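Local coordinates for protein putative isochorismatase (Bordetella bronchiseptica, PDB 3UAO) that hydrolyses the amide of maleamate, probably to maleate and ammonia, in the bacterial degradation of nicotinate (vitamin B3), at residues E203-L206 with F207-R210. Residues are numbered along the deposited sequence; the frame is centred on the assembly and turned at random.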
ATOM      1  N   GLU A 203      20.192  -5.303 -20.067  1.00 17.41           N
ATOM      2  CA  GLU A 203      21.402  -5.831 -19.411  1.00 17.78           C
ATOM      3  C   GLU A 203      21.726  -5.041 -18.126  1.00 17.14           C
ATOM      4  O   GLU A 203      22.163  -5.635 -17.110  1.00 16.24           O
ATOM      5  CB  GLU A 203      22.569  -5.796 -20.400  1.00 19.20           C
ATOM      6  CG  GLU A 203      23.516  -6.987 -20.350  1.00 23.67           C
ATOM      7  CD  GLU A 203      22.946  -8.235 -20.970  1.00 27.99           C
ATOM      8  OE1 GLU A 203      22.760  -8.264 -22.204  1.00 33.92           O
ATOM      9  OE2 GLU A 203      22.696  -9.202 -20.229  1.00 29.50           O
ATOM     10  N   ALA A 204      21.484  -3.713 -18.160  1.00 15.68           N
ATOM     11  CA  ALA A 204      21.708  -2.879 -16.998  1.00 14.82           C
ATOM     12  C   ALA A 204      20.731  -3.258 -15.869  1.00 14.53           C
ATOM     13  O   ALA A 204      21.088  -3.282 -14.707  1.00 13.83           O
ATOM     14  CB  ALA A 204      21.574  -1.429 -17.360  1.00 14.87           C
ATOM     15  N   ASN A 205      19.494  -3.575 -16.212  1.00 13.59           N
ATOM     16  CA  ASN A 205      18.521  -3.763 -15.193  1.00 13.01           C
ATOM     17  C   ASN A 205      18.618  -5.158 -14.617  1.00 13.45           C
ATOM     18  O   ASN A 205      18.377  -5.369 -13.438  1.00 12.54           O
ATOM     19  CB  ASN A 205      17.135  -3.421 -15.728  1.00 13.28           C
ATOM     20  CG  ASN A 205      16.881  -1.928 -15.734  1.00 12.61           C
ATOM     21  OD1 ASN A 205      16.181  -1.437 -14.877  1.00 13.93           O
ATOM     22  ND2 ASN A 205      17.466  -1.202 -16.680  1.00 11.03           N
ATOM     23  N   LEU A 206      19.064  -6.104 -15.426  1.00 14.55           N
ATOM     24  CA  LEU A 206      19.411  -7.407 -14.900  1.00 14.34           C
ATOM     25  C   LEU A 206      20.542  -7.260 -13.935  1.00 14.91           C
ATOM     26  O   LEU A 206      20.505  -7.859 -12.866  1.00 16.01           O
ATOM     27  CB  LEU A 206      19.777  -8.388 -16.000  1.00 14.81           C
ATOM     28  CG  LEU A 206      18.588  -8.818 -16.876  1.00 14.78           C
ATOM     29  CD1 LEU A 206      19.056  -9.443 -18.153  1.00 13.78           C
ATOM     30  CD2 LEU A 206      17.662  -9.752 -16.098  1.00 15.69           C
ATOM     31  N   PHE A 207      21.555  -6.479 -14.293  1.00 15.46           N
ATOM     32  CA  PHE A 207      22.697  -6.270 -13.411  1.00 15.45           C
ATOM     33  C   PHE A 207      22.199  -5.744 -12.079  1.00 15.16           C
ATOM     34  O   PHE A 207      22.411  -6.370 -11.043  1.00 14.96           O
ATOM     35  CB  PHE A 207      23.719  -5.310 -14.019  1.00 16.11           C
ATOM     36  CG  PHE A 207      24.870  -5.001 -13.097  1.00 19.09           C
ATOM     37  CD1 PHE A 207      25.959  -5.842 -13.025  1.00 21.47           C
ATOM     38  CD2 PHE A 207      24.839  -3.897 -12.258  1.00 19.85           C
ATOM     39  CE1 PHE A 207      27.000  -5.566 -12.148  1.00 22.13           C
ATOM     40  CE2 PHE A 207      25.859  -3.644 -11.400  1.00 19.95           C
ATOM     41  CZ  PHE A 207      26.943  -4.475 -11.347  1.00 21.47           C
ATOM     42  N   ASP A 208      21.479  -4.623 -12.107  1.00 14.95           N
ATOM     43  CA  ASP A 208      20.929  -4.049 -10.881  1.00 14.71           C
ATOM     44  C   ASP A 208      20.229  -5.133 -10.052  1.00 14.64           C
ATOM     45  O   ASP A 208      20.499  -5.312  -8.845  1.00 14.30           O
ATOM     46  CB  ASP A 208      19.903  -2.979 -11.215  1.00 15.22           C
ATOM     47  CG  ASP A 208      20.506  -1.712 -11.773  1.00 15.11           C
ATOM     48  OD1 ASP A 208      21.760  -1.621 -11.772  1.00 12.15           O
ATOM     49  OD2 ASP A 208      19.697  -0.820 -12.196  1.00 11.68           O
ATOM     50  N   MET A 209      19.330  -5.858 -10.721  1.00 14.04           N
ATOM     51  CA  MET A 209      18.494  -6.840 -10.053  1.00 13.45           C
ATOM     52  C   MET A 209      19.298  -7.966  -9.421  1.00 14.12           C
ATOM     53  O   MET A 209      19.120  -8.277  -8.235  1.00 14.08           O
ATOM     54  CB  MET A 209      17.443  -7.362 -11.014  1.00 13.56           C
ATOM     55  CG  MET A 209      16.284  -6.358 -11.194  1.00 13.36           C
ATOM     56  SD  MET A 209      14.942  -7.127 -12.061  1.00 14.37           S
ATOM     57  CE  MET A 209      15.370  -6.902 -13.805  1.00 10.28           C
ATOM     58  N   ARG A 210      20.204  -8.561 -10.184  1.00 14.60           N
ATOM     59  CA  ARG A 210      21.169  -9.520  -9.635  1.00 15.68           C
ATOM     60  C   ARG A 210      21.936  -8.982  -8.418  1.00 15.25           C
ATOM     61  O   ARG A 210      22.280  -9.712  -7.518  1.00 14.78           O
ATOM     62  CB  ARG A 210      22.192  -9.835 -10.714  1.00 17.68           C
ATOM     63  CG  ARG A 210      23.019 -11.099 -10.542  1.00 23.05           C
ATOM     64  CD  ARG A 210      23.877 -11.347 -11.816  1.00 31.17           C
ATOM     65  NE  ARG A 210      24.845 -10.262 -12.176  1.00 37.28           N
ATOM     66  CZ  ARG A 210      26.103 -10.117 -11.702  1.00 40.86           C
ATOM     67  NH1 ARG A 210      26.620 -10.957 -10.789  1.00 42.04           N
ATOM     68  NH2 ARG A 210      26.862  -9.113 -12.143  1.00 40.44           N
TER
HETATM   69  O   HOH W   1      22.759  -1.108 -13.922  1.00 26.43           O
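Four consecutive i to i+4 backbone bonds join Glu203-Leu206 to Phe207-Arg210 in one alpha-helical run, from Phe207 N to Glu203 O at 3.0 Å through to Arg210 N on Leu206 O at 2.8 Å. The run belongs to helix 199-212, the crossover of a beta-alpha-beta unit between strands 186-195 and 215-217 in the Rossmann-like isochorismatase fold. One side packs inward: Met209, its chain bent back at chi3 (-86°), lays CE 3.4 Å from Asn205 O and 4.3 Å from Leu206 CD2, and the Leu206 and Met209 side chains rest on Val189. Another side meets a second subunit, where Ala204 packs on its counterpart and Asn205 ND2, also bonded to Pro201 O of its own chain, exchanges reciprocal hydrogen bonds with Asp208 OD2. Within the chain, Arg174 NH1 binds Asn205 OD1 and forms a salt bridge with Asp208 OD2, a charge that probably favours the ionised carboxylate. Phe207 brings CB to 3.4 Å from Ala204 O, and Asp208 OD1 lies in plane at the edge of its ring. Ala204 O accepts Asp208 N almost straight (177°) and also a proton from a water 2.9 Å from Ala204 O.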